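Local coordinates for protein esterase (Alcaligenes sp., PDB 1QLW) that probably hydrolyses carboxylic ester bonds, as a bacterial esterase of the alpha/beta hydrolase fold, at residues A[84-87]-A[88-92]; A[139-142]-A[143-147]; A[165-168]-A[169-172]. All coordinates share one frame; numbering follows the deposited sequence.

Contact 1 of 3, residues A[84-87]-A[88-92]; sequences GRMG and WDEYF
The Tyr91 ring receives the sulfur of Met86 at its edge: SD lies near the ring plane, 3.9 Å from CD1 of Tyr91, and sits 78° off the ring normal, an edge-on Met-aromatic contact. The backbone carbon of the preceding Gly87 lies at the edge of the Trp88 indole, while Trp88 CB lies over the rim of one face of the Phe92 ring. All three rings spring from the start of helix 88-94, for which Gly87 is the N-cap residue. The first full turn is closed by Tyr91 N, which donates to Gly87 O over 3.0 Å. Met86 has its CG anti to the backbone N (chi1 -171°), which directs the side chain across Glu90 and Tyr91 at about right angles to both. A bend at chi3 then brings Met86 CE to 3.5 Å from Glu90 OE2, and Met86 CG lies 3.8 Å from Glu90 CD, so the CG and CE ends of Met86 cross over the Glu90 carboxylate. Glu90 OE2 is also held in a salt bridge by Arg94. Trp88 NE1 bonds to Asn306 O and Tyr91 OH to Asp311, tying this turn to helix 306-319. The other carboxylate oxygen, Glu90 OE1, accepts a hydrogen bond from a water at 2.7 Å, and that water in turn accepts one from Gly87 N at 3.2 Å.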
loop_
_atom_site.group_PDB
_atom_site.type_symbol
_atom_site.label_atom_id
_atom_site.label_comp_id
_atom_site.label_asym_id
_atom_site.label_seq_id
_atom_site.Cartn_x
_atom_site.Cartn_y
_atom_site.Cartn_z
ATOM N N GLY A 84 -16.156 8.477 -0.464
ATOM C CA GLY A 84 -15.953 8.660 -1.889
ATOM C C GLY A 84 -15.560 10.038 -2.350
ATOM O O GLY A 84 -15.550 10.278 -3.567
ATOM N N ARG A 85 -15.230 10.948 -1.455
ATOM C CA ARG A 85 -14.891 12.308 -1.821
ATOM C C ARG A 85 -13.381 12.470 -1.990
ATOM O O ARG A 85 -12.558 11.671 -1.560
ATOM C CB ARG A 85 -15.407 13.279 -0.751
ATOM C CG ARG A 85 -16.925 13.368 -0.716
ATOM C CD ARG A 85 -17.396 14.315 0.375
ATOM N NE ARG A 85 -17.158 13.722 1.695
ATOM C CZ ARG A 85 -16.195 14.090 2.528
ATOM N NH1 ARG A 85 -15.446 15.166 2.345
ATOM N NH2 ARG A 85 -16.031 13.355 3.625
ATOM N N MET A 86 -13.021 13.595 -2.587
ATOM C CA MET A 86 -11.629 13.965 -2.768
ATOM C C MET A 86 -10.930 14.061 -1.408
ATOM O O MET A 86 -11.432 14.665 -0.452
ATOM C CB MET A 86 -11.582 15.342 -3.459
ATOM C CG MET A 86 -10.184 15.728 -3.899
ATOM S SD MET A 86 -10.142 17.339 -4.696
ATOM C CE MET A 86 -11.125 17.014 -6.164
ATOM N N GLY A 87 -9.761 13.460 -1.352
ATOM C CA GLY A 87 -8.933 13.519 -0.151
ATOM C C GLY A 87 -7.894 14.634 -0.285
ATOM O O GLY A 87 -7.766 15.330 -1.291
ATOM N N TRP A 88 -7.087 14.741 0.776
ATOM C CA TRP A 88 -6.066 15.771 0.801
ATOM C C TRP A 88 -4.963 15.517 -0.207
ATOM O O TRP A 88 -4.398 16.489 -0.727
ATOM C CB TRP A 88 -5.464 15.940 2.187
ATOM C CG TRP A 88 -6.328 16.655 3.177
ATOM C CD1 TRP A 88 -7.615 17.091 3.038
ATOM C CD2 TRP A 88 -5.943 16.999 4.510
ATOM N NE1 TRP A 88 -8.055 17.685 4.194
ATOM C CE2 TRP A 88 -7.029 17.661 5.113
ATOM C CE3 TRP A 88 -4.765 16.839 5.257
ATOM C CZ2 TRP A 88 -6.999 18.123 6.426
ATOM C CZ3 TRP A 88 -4.750 17.306 6.563
ATOM C CH2 TRP A 88 -5.859 17.942 7.134
ATOM N N ASP A 89 -4.609 14.272 -0.489
ATOM C CA ASP A 89 -3.563 14.052 -1.489
ATOM C C ASP A 89 -3.925 14.679 -2.834
ATOM O O ASP A 89 -3.212 15.526 -3.379
ATOM C CB ASP A 89 -3.411 12.546 -1.553
ATOM C CG ASP A 89 -2.347 12.166 -2.504
ATOM O OD1 ASP A 89 -1.491 12.973 -2.896
ATOM O OD2 ASP A 89 -2.400 10.962 -2.844
ATOM N N GLU A 90 -5.111 14.331 -3.362
ATOM C CA GLU A 90 -5.562 14.884 -4.627
ATOM C C GLU A 90 -5.769 16.384 -4.530
ATOM O O GLU A 90 -5.428 17.131 -5.453
ATOM C CB GLU A 90 -6.872 14.211 -5.047
ATOM C CG GLU A 90 -7.398 14.759 -6.360
ATOM C CD GLU A 90 -8.636 14.120 -6.913
ATOM O OE1 GLU A 90 -9.096 13.099 -6.370
ATOM O OE2 GLU A 90 -9.174 14.657 -7.913
ATOM N N TYR A 91 -6.330 16.861 -3.429
ATOM C CA TYR A 91 -6.578 18.294 -3.283
ATOM C C TYR A 91 -5.270 19.072 -3.305
ATOM O O TYR A 91 -5.145 20.103 -3.977
ATOM C CB TYR A 91 -7.354 18.581 -2.008
ATOM C CG TYR A 91 -7.845 19.998 -1.923
ATOM C CD1 TYR A 91 -8.772 20.474 -2.832
ATOM C CD2 TYR A 91 -7.456 20.839 -0.903
ATOM C CE1 TYR A 91 -9.298 21.749 -2.712
ATOM C CE2 TYR A 91 -7.956 22.115 -0.764
ATOM C CZ TYR A 91 -8.897 22.564 -1.670
ATOM O OH TYR A 91 -9.452 23.818 -1.561
ATOM N N PHE A 92 -4.260 18.571 -2.583
ATOM C CA PHE A 92 -2.971 19.249 -2.549
ATOM C C PHE A 92 -2.362 19.304 -3.947
ATOM O O PHE A 92 -1.810 20.339 -4.346
ATOM C CB PHE A 92 -2.020 18.556 -1.575
ATOM C CG PHE A 92 -2.353 18.718 -0.120
ATOM C CD1 PHE A 92 -3.439 19.417 0.364
ATOM C CD2 PHE A 92 -1.529 18.137 0.823
ATOM C CE1 PHE A 92 -3.696 19.528 1.712
ATOM C CE2 PHE A 92 -1.767 18.250 2.184
ATOM C CZ PHE A 92 -2.861 18.954 2.631
HETATM O O HOH W 1 -9.118 11.722 -3.997
#

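Contact 2 of 3, residues A[139-142]-A[143-147]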
loop_
_atom_site.group_PDB
_atom_site.type_symbol
_atom_site.label_atom_id
_atom_site.label_comp_id
_atom_site.label_asym_id
_atom_site.label_seq_id
_atom_site.Cartn_x
_atom_site.Cartn_y
_atom_site.Cartn_z
ATOM N N GLU A 139 -15.229 -0.435 17.708
ATOM C CA GLU A 139 -15.786 0.213 18.890
ATOM C C GLU A 139 -14.755 1.110 19.557
ATOM O O GLU A 139 -15.053 2.238 19.962
ATOM C CB GLU A 139 -16.330 -0.837 19.848
ATOM C CG GLU A 139 -17.284 -1.828 19.223
ATOM C CD GLU A 139 -16.672 -3.048 18.574
ATOM O OE1 GLU A 139 -15.459 -3.163 18.295
ATOM O OE2 GLU A 139 -17.462 -3.993 18.316
ATOM N N ALA A 140 -13.517 0.613 19.661
ATOM C CA ALA A 140 -12.438 1.398 20.247
ATOM C C ALA A 140 -12.139 2.615 19.377
ATOM O O ALA A 140 -11.976 3.734 19.883
ATOM C CB ALA A 140 -11.192 0.527 20.392
ATOM N N ALA A 141 -12.068 2.405 18.068
ATOM C CA ALA A 141 -11.751 3.476 17.134
ATOM C C ALA A 141 -12.793 4.581 17.189
ATOM O O ALA A 141 -12.453 5.763 17.052
ATOM C CB ALA A 141 -11.592 2.918 15.729
ATOM N N TRP A 142 -14.059 4.230 17.335
ATOM C CA TRP A 142 -15.121 5.236 17.400
ATOM C C TRP A 142 -14.823 6.292 18.456
ATOM O O TRP A 142 -15.009 7.491 18.239
ATOM C CB TRP A 142 -16.408 4.506 17.757
ATOM C CG TRP A 142 -17.678 5.276 17.648
ATOM C CD1 TRP A 142 -18.289 6.022 18.615
ATOM C CD2 TRP A 142 -18.527 5.330 16.498
ATOM N NE1 TRP A 142 -19.470 6.538 18.130
ATOM C CE2 TRP A 142 -19.640 6.123 16.831
ATOM C CE3 TRP A 142 -18.442 4.777 15.214
ATOM C CZ2 TRP A 142 -20.670 6.366 15.922
ATOM C CZ3 TRP A 142 -19.462 5.033 14.327
ATOM C CH2 TRP A 142 -20.563 5.821 14.676
ATOM N N ALA A 143 -14.375 5.841 19.619
ATOM C CA ALA A 143 -14.068 6.739 20.729
ATOM C C ALA A 143 -12.715 7.400 20.547
ATOM O O ALA A 143 -12.570 8.601 20.838
ATOM C CB ALA A 143 -14.190 6.000 22.051
ATOM N N ILE A 144 -11.690 6.682 20.087
ATOM C CA ILE A 144 -10.389 7.301 19.825
ATOM C C ILE A 144 -10.510 8.442 18.824
ATOM O O ILE A 144 -9.888 9.498 18.958
ATOM C CB ILE A 144 -9.380 6.257 19.305
ATOM C CG1 ILE A 144 -9.100 5.242 20.415
ATOM C CG2 ILE A 144 -8.096 6.914 18.813
ATOM C CD1 ILE A 144 -8.411 3.965 19.990
ATOM N N PHE A 145 -11.368 8.247 17.820
ATOM C CA PHE A 145 -11.542 9.223 16.765
ATOM C C PHE A 145 -12.557 10.303 17.109
ATOM O O PHE A 145 -12.703 11.265 16.353
ATOM C CB PHE A 145 -11.931 8.537 15.462
ATOM C CG PHE A 145 -10.906 7.590 14.890
ATOM C CD1 PHE A 145 -9.565 7.615 15.262
ATOM C CD2 PHE A 145 -11.284 6.665 13.938
ATOM C CE1 PHE A 145 -8.637 6.758 14.713
ATOM C CE2 PHE A 145 -10.364 5.795 13.377
ATOM C CZ PHE A 145 -9.050 5.840 13.759
ATOM N N ARG A 146 -13.248 10.156 18.240
ATOM C CA ARG A 146 -14.198 11.120 18.751
ATOM C C ARG A 146 -15.384 11.283 17.806
ATOM O O ARG A 146 -15.917 12.394 17.641
ATOM C CB ARG A 146 -13.548 12.475 19.072
ATOM C CG ARG A 146 -12.334 12.372 19.969
ATOM C CD ARG A 146 -11.916 13.723 20.555
ATOM N NE ARG A 146 -11.838 14.761 19.541
ATOM C CZ ARG A 146 -10.856 14.888 18.656
ATOM N NH1 ARG A 146 -9.775 14.101 18.734
ATOM N NH2 ARG A 146 -10.946 15.797 17.691
ATOM N N PHE A 147 -15.903 10.165 17.306
ATOM C CA PHE A 147 -17.112 10.234 16.509
ATOM C C PHE A 147 -18.364 10.426 17.369
ATOM O O PHE A 147 -19.375 10.899 16.881
ATOM C CB PHE A 147 -17.268 8.967 15.677
ATOM C CG PHE A 147 -16.222 8.765 14.606
ATOM C CD1 PHE A 147 -15.414 9.789 14.147
ATOM C CD2 PHE A 147 -16.075 7.500 14.068
ATOM C CE1 PHE A 147 -14.476 9.551 13.156
ATOM C CE2 PHE A 147 -15.151 7.260 13.069
ATOM C CZ PHE A 147 -14.351 8.284 12.604
#
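Ile144 N and Phe145 N bond back to Ala140 O and Ala141 O in helical fashion, and Phe147 N then returns to Trp142 O over 3.0 Å, after Arg146 has taken a positive phi. Trp142 carries the side-chain contact. Its CG is anti to the backbone N (chi1 -170°), which sets the indole beside the reversing chain; Phe147 CB comes down over the face of its five-membered ring, 3.9 Å from the centroid and 11° off the normal, a CH-pi contact. The Phe147 N to Trp142 O bond, with Arg146 N to Ala143 O inside it, forms the Schellman motif at the end of helix 138-144. The edge of the Phe147 ring points to the face of the Trp142 six-membered ring, T-shaped with planes 86° apart, and Phe147 CD2 lies 3.8 Å from Trp142 CE3. The indole NE1 donates to Asp153 O. Were Trp142 replaced by an alanine, Phe147 would probably lose the face it packs on and Asp153 O its indole donor. Phe145 CB lies over the rim of one face of the Phe147 ring, and Phe145 CE2 touches Ala141 CB at 3.9 Å. Arg146 forms a salt bridge with Glu230 and a cation-pi contact with Trp262.

Contact 3 of 3, residues A[165-168]-A[169-172]; sequences QAEL and WQQM
Gln165 accepts from Trp169 twice, once through its backbone and once through its side chain. Trp169 N donates to Gln165 O over 2.9 Å, and the indole NE1 of Trp169 donates to Gln165 OE1 over 3.0 Å. The second bond uses a lone pair in the amide plane but is bent, 142° at the hydrogen, and the amide stands 81° from the indole plane. With CG between the backbone N and the carbonyl carbon (chi1 62°), the extended Gln165 chain holds OE1 beside the indole N-H, which reaches back toward it. Gln165 O also lies over one face of the Trp169 ring, towards the rim, and the bond to OE1 restrains the rotation of the indole, which also stacks with His138. Helix 165-171 belongs to the long segment joining strands 99-103 and 200-205 of the alpha/beta hydrolase sheet. Gln170 N continues the i to i-4 pattern by donating to Ala166 O over 3.0 Å. At the next residue, Gln171 N is divided between Leu168 O, reached at 3.0 Å from above the carbonyl plane, and, weakly, Glu167 O. Met172 N donates to Trp169 O. The amide NE2 of Gln170 bonds to Gly24 O of the second subunit, while its OE1 lies 3.6 Å from Glu167 CG, and Gln170 O accepts from Gln49 NE2 of the second subunit. Leu168 CD2 packs against the indole, 3.6 Å from Trp169 CZ3.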
loop_
_atom_site.group_PDB
_atom_site.type_symbol
_atom_site.label_atom_id
_atom_site.label_comp_id
_atom_site.label_asym_id
_atom_site.label_seq_id
_atom_site.Cartn_x
_atom_site.Cartn_y
_atom_site.Cartn_z
ATOM N N GLN A 165 -18.948 4.447 7.901
ATOM C CA GLN A 165 -18.063 3.812 8.873
ATOM C C GLN A 165 -17.541 2.478 8.348
ATOM O O GLN A 165 -16.398 2.129 8.611
ATOM C CB GLN A 165 -18.706 3.636 10.246
ATOM C CG GLN A 165 -19.936 2.751 10.274
ATOM C CD GLN A 165 -20.399 2.439 11.690
ATOM O OE1 GLN A 165 -19.712 1.658 12.363
ATOM N NE2 GLN A 165 -21.475 3.040 12.126
ATOM N N ALA A 166 -18.350 1.704 7.608
ATOM C CA ALA A 166 -17.857 0.421 7.098
ATOM C C ALA A 166 -16.614 0.590 6.236
ATOM O O ALA A 166 -15.680 -0.227 6.272
ATOM C CB ALA A 166 -18.919 -0.303 6.284
ATOM N N GLU A 167 -16.612 1.626 5.405
ATOM C CA GLU A 167 -15.483 1.917 4.524
ATOM C C GLU A 167 -14.294 2.360 5.356
ATOM O O GLU A 167 -13.160 1.954 5.048
ATOM C CB GLU A 167 -15.870 2.930 3.461
ATOM C CG GLU A 167 -16.843 2.404 2.414
ATOM C CD GLU A 167 -18.291 2.358 2.804
ATOM O OE1 GLU A 167 -18.731 2.846 3.849
ATOM O OE2 GLU A 167 -19.051 1.780 1.978
ATOM N N LEU A 168 -14.489 3.144 6.410
ATOM C CA LEU A 168 -13.360 3.460 7.277
ATOM C C LEU A 168 -12.769 2.177 7.858
ATOM O O LEU A 168 -11.559 1.975 7.856
ATOM C CB LEU A 168 -13.785 4.388 8.408
ATOM C CG LEU A 168 -12.701 4.676 9.451
ATOM C CD1 LEU A 168 -11.494 5.368 8.852
ATOM C CD2 LEU A 168 -13.312 5.508 10.575
ATOM N N TRP A 169 -13.630 1.281 8.339
ATOM C CA TRP A 169 -13.109 0.040 8.926
ATOM C C TRP A 169 -12.319 -0.764 7.920
ATOM O O TRP A 169 -11.337 -1.429 8.248
ATOM C CB TRP A 169 -14.224 -0.807 9.525
ATOM C CG TRP A 169 -15.160 -0.116 10.471
ATOM C CD1 TRP A 169 -16.495 -0.405 10.597
ATOM C CD2 TRP A 169 -14.892 0.931 11.398
ATOM N NE1 TRP A 169 -17.061 0.391 11.548
ATOM C CE2 TRP A 169 -16.106 1.233 12.056
ATOM C CE3 TRP A 169 -13.778 1.677 11.780
ATOM C CZ2 TRP A 169 -16.246 2.220 13.033
ATOM C CZ3 TRP A 169 -13.890 2.662 12.754
ATOM C CH2 TRP A 169 -15.124 2.912 13.372
ATOM N N GLN A 170 -12.718 -0.719 6.628
ATOM C CA GLN A 170 -11.975 -1.411 5.596
ATOM C C GLN A 170 -10.533 -0.927 5.482
ATOM O O GLN A 170 -9.677 -1.727 5.077
ATOM C CB GLN A 170 -12.646 -1.261 4.227
ATOM C CG GLN A 170 -13.901 -2.076 4.042
ATOM C CD GLN A 170 -14.583 -1.760 2.719
ATOM O OE1 GLN A 170 -14.759 -0.575 2.405
ATOM N NE2 GLN A 170 -14.943 -2.761 1.938
ATOM N N GLN A 171 -10.259 0.356 5.737
ATOM C CA GLN A 171 -8.904 0.849 5.546
ATOM C C GLN A 171 -8.025 0.699 6.779
ATOM O O GLN A 171 -6.833 1.038 6.703
ATOM C CB GLN A 171 -8.878 2.275 5.021
ATOM C CG GLN A 171 -9.271 3.367 6.000
ATOM C CD GLN A 171 -9.017 4.742 5.414
ATOM O OE1 GLN A 171 -9.830 5.231 4.579
ATOM N NE2 GLN A 171 -7.946 5.371 5.779
ATOM N N MET A 172 -8.556 0.205 7.882
ATOM C CA MET A 172 -7.781 0.028 9.108
ATOM C C MET A 172 -7.081 -1.324 9.091
ATOM O O MET A 172 -7.618 -2.322 8.591
ATOM C CB MET A 172 -8.700 0.156 10.332
ATOM C CG MET A 172 -9.254 1.575 10.411
ATOM S SD MET A 172 -10.106 1.945 11.963
ATOM C CE MET A 172 -8.702 1.963 13.087
#

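From the N terminus, contact 1 comes first, at the start of the helix that carries the chain from strand 65-68 to its parallel neighbour 99-103, and it joins this crossover to C-terminal helix 306-319. Contacts 2 and 3 follow in the connection between strands 99-103 and 200-205. Each contact is confined to a single turn or helix end, so none encloses a long loop, and they stand in series without nesting or crossing. Contacts 2 and 3 pack directly: Phe147 CE2 is 3.6 Å from Leu168 CD2, and Ala141 CB meets Trp169 CZ3. Contact 1 stays apart, its centre about 17 Å from that of contact 3. All three reach the second subunit.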